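Local coordinates for protein xyloglucanase (Paenibacillus pabuli, PDB 2JEP) that hydrolyses the beta-1,4-glucan backbone of xyloglucan, a plant cell-wall polysaccharide, as an endo-acting glycoside hydrolase of family 5, at residues D270-Q281 / G325-N336. Sequence-based numbering, arbitrary orientation.
Sequences DFAGEENGNITQ and GSIDKTSYDSSN
Lys329 drives its side chain into the curl formed by residues 270-281, where NZ is gripped by four backbone carbonyls: Asp270 O at 2.8 Å and Glu274 O, Asn276 O and Ile279 O, each at 2.9 Å from NZ. The chain is extended beyond CG (chi3 -177°), which carries the ammonium that far. Three of the acceptors receive it in their carbonyl planes, Asn276 O with a 20° tilt; this cage of oxygens probably stabilises the positive charge. Cut back to an alanine, this residue is likely to leave four inward-facing carbonyls without their shared donor and the 270-281 curl less firmly held.

Beside it, Thr280 OG1 donates to Asp333 OD2 (2.7 Å) on the anti lone pair, while Gln281 NE2 takes the syn lone pair of the same oxygen along a nearly straight bond (170°); Gln281 OE1 is hydrogen-bonded to Ser286 OG. The other carboxylate oxygen, OD1, caps Ser335 N and also accepts from Ser335 OG. Asn336 ND2 reaches Thr280 O at 2.9 Å, and a water accepting from ND2 donates to Phe271 O and Ile327 O. At the helix end, Ile327 N binds Ala272 O.

At the partly exposed margin, Gly277 CA lies close over one face of the Tyr332 ring, 3.7 Å from its centroid, a CH-pi contact; Tyr332 OH is hydrogen-bonded to His369 NE2, outside the two segments. The solvent side is looser: exposed Glu275 touches Ile327 CD1 through CG alone, at 3.9 Å.

The contact thus joins the loops that follow adjacent parallel strands 259-265 and 319-324, at the C-terminal end of a TIM barrel, as in other family 5 glycoside hydrolases.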
loop_
_atom_site.group_PDB
_atom_site.type_symbol
_atom_site.label_atom_id
_atom_site.label_comp_id
_atom_site.label_asym_id
_atom_site.label_seq_id
_atom_site.Cartn_x
_atom_site.Cartn_y
_atom_site.Cartn_z
ATOM N N ASP A 270 -16.116 2.362 -11.086
ATOM C CA ASP A 270 -17.538 2.542 -10.947
ATOM C C ASP A 270 -18.159 1.523 -9.986
ATOM O O ASP A 270 -19.059 1.874 -9.221
ATOM C CB ASP A 270 -18.259 2.666 -12.304
ATOM C CG ASP A 270 -18.125 1.459 -13.245
ATOM O OD1 ASP A 270 -17.453 0.465 -12.936
ATOM O OD2 ASP A 270 -18.710 1.588 -14.368
ATOM N N PHE A 271 -17.636 0.299 -10.000
ATOM C CA PHE A 271 -18.009 -0.706 -9.013
ATOM C C PHE A 271 -17.325 -0.522 -7.674
ATOM O O PHE A 271 -17.972 -0.529 -6.627
ATOM C CB PHE A 271 -17.682 -2.118 -9.553
ATOM C CG PHE A 271 -17.821 -3.210 -8.532
ATOM C CD1 PHE A 271 -19.062 -3.557 -8.031
ATOM C CD2 PHE A 271 -16.701 -3.836 -8.013
ATOM C CE1 PHE A 271 -19.192 -4.540 -7.041
ATOM C CE2 PHE A 271 -16.810 -4.797 -7.016
ATOM C CZ PHE A 271 -18.070 -5.151 -6.520
ATOM N N ALA A 272 -15.995 -0.409 -7.717
ATOM C CA ALA A 272 -15.193 -0.585 -6.515
ATOM C C ALA A 272 -15.128 0.632 -5.615
ATOM O O ALA A 272 -15.009 0.478 -4.386
ATOM C CB ALA A 272 -13.779 -1.024 -6.878
ATOM N N GLY A 273 -15.142 1.825 -6.205
ATOM C CA GLY A 273 -14.901 3.018 -5.412
ATOM C C GLY A 273 -15.851 4.188 -5.585
ATOM O O GLY A 273 -15.894 5.082 -4.725
ATOM N N GLU A 274 -16.596 4.236 -6.687
ATOM C CA GLU A 274 -17.485 5.378 -6.922
ATOM C C GLU A 274 -18.670 5.339 -5.944
ATOM O O GLU A 274 -19.365 4.328 -5.844
ATOM C CB GLU A 274 -17.985 5.355 -8.366
ATOM C CG GLU A 274 -18.827 6.542 -8.740
ATOM C CD GLU A 274 -19.290 6.579 -10.184
ATOM O OE1 GLU A 274 -18.959 5.652 -10.916
ATOM O OE2 GLU A 274 -20.026 7.522 -10.556
ATOM N N GLU A 275 -18.872 6.443 -5.222
ATOM C CA GLU A 275 -19.792 6.491 -4.086
ATOM C C GLU A 275 -21.232 6.791 -4.520
ATOM O O GLU A 275 -21.824 7.819 -4.174
ATOM C CB GLU A 275 -19.269 7.485 -3.037
ATOM C CG GLU A 275 -17.990 7.019 -2.341
ATOM C CD GLU A 275 -17.567 7.916 -1.192
ATOM O OE1 GLU A 275 -17.894 9.115 -1.241
ATOM O OE2 GLU A 275 -16.936 7.403 -0.223
ATOM N N ASN A 276 -21.780 5.863 -5.286
ATOM C CA ASN A 276 -23.184 5.874 -5.647
ATOM C C ASN A 276 -23.595 4.461 -6.043
ATOM O O ASN A 276 -22.789 3.519 -6.015
ATOM C CB ASN A 276 -23.488 6.919 -6.730
ATOM C CG ASN A 276 -22.779 6.641 -8.023
ATOM O OD1 ASN A 276 -22.781 5.516 -8.518
ATOM N ND2 ASN A 276 -22.163 7.682 -8.594
ATOM N N GLY A 277 -24.876 4.311 -6.357
ATOM C CA GLY A 277 -25.432 2.994 -6.661
ATOM C C GLY A 277 -25.545 2.647 -8.116
ATOM O O GLY A 277 -26.218 1.677 -8.459
ATOM N N ASN A 278 -24.834 3.377 -8.977
ATOM C CA ASN A 278 -24.946 3.093 -10.417
ATOM C C ASN A 278 -24.528 1.649 -10.721
ATOM O O ASN A 278 -25.196 0.943 -11.484
ATOM C CB ASN A 278 -24.083 4.038 -11.253
ATOM C CG ASN A 278 -24.499 5.497 -11.150
ATOM O OD1 ASN A 278 -25.604 5.816 -10.701
ATOM N ND2 ASN A 278 -23.614 6.393 -11.633
ATOM N N ILE A 279 -23.406 1.215 -10.147
ATOM C CA ILE A 279 -22.833 -0.106 -10.397
ATOM C C ILE A 279 -22.584 -0.758 -9.038
ATOM O O ILE A 279 -21.816 -0.247 -8.208
ATOM C CB ILE A 279 -21.506 -0.010 -11.179
ATOM C CG1 ILE A 279 -21.700 0.697 -12.526
ATOM C CG2 ILE A 279 -20.888 -1.398 -11.347
ATOM C CD1 ILE A 279 -22.666 0.007 -13.517
ATOM N N THR A 280 -23.229 -1.905 -8.825
ATOM C CA THR A 280 -23.200 -2.592 -7.549
ATOM C C THR A 280 -22.821 -4.078 -7.656
ATOM O O THR A 280 -22.809 -4.779 -6.646
ATOM C CB THR A 280 -24.573 -2.467 -6.869
ATOM O OG1 THR A 280 -25.556 -2.962 -7.778
ATOM C CG2 THR A 280 -24.883 -1.009 -6.497
ATOM N N GLN A 281 -22.500 -4.541 -8.870
ATOM C CA GLN A 281 -22.192 -5.940 -9.105
ATOM C C GLN A 281 -20.963 -6.038 -9.993
ATOM O O GLN A 281 -20.627 -5.097 -10.697
ATOM C CB GLN A 281 -23.384 -6.666 -9.758
ATOM C CG GLN A 281 -24.712 -6.374 -9.047
ATOM C CD GLN A 281 -25.846 -7.214 -9.533
ATOM O OE1 GLN A 281 -25.736 -7.984 -10.506
ATOM N NE2 GLN A 281 -26.969 -7.083 -8.856
ATOM N N GLY A 325 -9.872 -3.495 -3.109
ATOM C CA GLY A 325 -11.120 -3.681 -2.395
ATOM C C GLY A 325 -12.264 -2.960 -3.067
ATOM O O GLY A 325 -12.078 -2.234 -4.064
ATOM N N SER A 326 -13.459 -3.126 -2.495
ATOM C CA SER A 326 -14.661 -2.499 -3.013
ATOM C C SER A 326 -15.537 -1.968 -1.889
ATOM O O SER A 326 -15.637 -2.587 -0.815
ATOM C CB SER A 326 -15.425 -3.447 -3.934
ATOM O OG SER A 326 -15.820 -4.630 -3.273
ATOM N N ILE A 327 -16.156 -0.826 -2.142
ATOM C CA ILE A 327 -16.940 -0.171 -1.111
ATOM C C ILE A 327 -18.328 -0.786 -0.923
ATOM O O ILE A 327 -18.945 -1.318 -1.864
ATOM C CB ILE A 327 -17.088 1.347 -1.370
ATOM C CG1 ILE A 327 -17.862 1.673 -2.671
ATOM C CG2 ILE A 327 -15.714 1.999 -1.316
ATOM C CD1 ILE A 327 -18.154 3.112 -2.838
ATOM N N ASP A 328 -18.847 -0.650 0.299
ATOM C CA ASP A 328 -20.132 -1.231 0.683
ATOM C C ASP A 328 -21.287 -0.480 0.053
ATOM O O ASP A 328 -21.567 0.664 0.415
ATOM C CB ASP A 328 -20.236 -1.222 2.203
ATOM C CG ASP A 328 -21.481 -1.906 2.751
ATOM O OD1 ASP A 328 -22.469 -2.045 2.003
ATOM O OD2 ASP A 328 -21.427 -2.270 3.958
ATOM N N LYS A 329 -21.952 -1.151 -0.891
ATOM C CA LYS A 329 -23.115 -0.597 -1.608
ATOM C C LYS A 329 -24.390 -1.362 -1.274
ATOM O O LYS A 329 -25.342 -1.321 -2.051
ATOM C CB LYS A 329 -22.858 -0.535 -3.128
ATOM C CG LYS A 329 -21.734 0.399 -3.492
ATOM C CD LYS A 329 -21.586 0.554 -4.980
ATOM C CE LYS A 329 -20.416 1.423 -5.352
ATOM N NZ LYS A 329 -20.489 1.857 -6.795
ATOM N N THR A 330 -24.422 -2.032 -0.114
ATOM C CA THR A 330 -25.634 -2.745 0.285
ATOM C C THR A 330 -26.833 -1.823 0.530
ATOM O O THR A 330 -27.970 -2.306 0.480
ATOM C CB THR A 330 -25.407 -3.591 1.553
ATOM O OG1 THR A 330 -24.982 -2.756 2.639
ATOM C CG2 THR A 330 -24.410 -4.710 1.303
ATOM N N SER A 331 -26.591 -0.518 0.706
ATOM C CA SER A 331 -27.672 0.469 0.824
ATOM C C SER A 331 -28.343 0.748 -0.520
ATOM O O SER A 331 -29.421 1.338 -0.569
ATOM C CB SER A 331 -27.164 1.788 1.412
ATOM O OG SER A 331 -26.197 2.413 0.585
ATOM N N TYR A 332 -27.691 0.342 -1.606
ATOM C CA TYR A 332 -28.215 0.527 -2.963
ATOM C C TYR A 332 -28.734 -0.782 -3.557
ATOM O O TYR A 332 -29.702 -0.774 -4.314
ATOM C CB TYR A 332 -27.114 1.075 -3.867
ATOM C CG TYR A 332 -26.457 2.373 -3.405
ATOM C CD1 TYR A 332 -27.125 3.587 -3.456
ATOM C CD2 TYR A 332 -25.160 2.396 -2.961
ATOM C CE1 TYR A 332 -26.502 4.770 -3.076
ATOM C CE2 TYR A 332 -24.541 3.538 -2.570
ATOM C CZ TYR A 332 -25.210 4.738 -2.638
ATOM O OH TYR A 332 -24.579 5.915 -2.306
ATOM N N ASP A 333 -28.032 -1.877 -3.287
ATOM C CA ASP A 333 -28.316 -3.202 -3.858
ATOM C C ASP A 333 -28.107 -4.208 -2.733
ATOM O O ASP A 333 -26.984 -4.398 -2.274
ATOM C CB ASP A 333 -27.349 -3.455 -5.015
ATOM C CG ASP A 333 -27.512 -4.816 -5.673
ATOM O OD1 ASP A 333 -28.207 -5.701 -5.103
ATOM O OD2 ASP A 333 -26.900 -5.010 -6.742
ATOM N N SER A 334 -29.188 -4.839 -2.279
ATOM C CA SER A 334 -29.096 -5.754 -1.168
ATOM C C SER A 334 -28.247 -6.987 -1.434
ATOM O O SER A 334 -27.896 -7.698 -0.493
ATOM C CB SER A 334 -30.475 -6.167 -0.665
ATOM O OG SER A 334 -31.172 -6.874 -1.681
ATOM N N SER A 335 -27.878 -7.214 -2.693
ATOM C CA SER A 335 -26.962 -8.302 -3.052
ATOM C C SER A 335 -25.490 -7.900 -3.165
ATOM O O SER A 335 -24.663 -8.724 -3.493
ATOM C CB SER A 335 -27.395 -8.973 -4.336
ATOM O OG SER A 335 -27.198 -8.177 -5.498
ATOM N N ASN A 336 -25.155 -6.650 -2.861
ATOM C CA ASN A 336 -23.810 -6.165 -3.141
ATOM C C ASN A 336 -22.706 -6.980 -2.514
ATOM O O ASN A 336 -21.639 -7.128 -3.111
ATOM C CB ASN A 336 -23.710 -4.692 -2.762
ATOM C CG ASN A 336 -22.301 -4.129 -2.871
ATOM O OD1 ASN A 336 -21.692 -3.795 -1.841
ATOM N ND2 ASN A 336 -21.790 -3.967 -4.100
HETATM O O HOH W 1 -19.361 -2.264 -4.476
#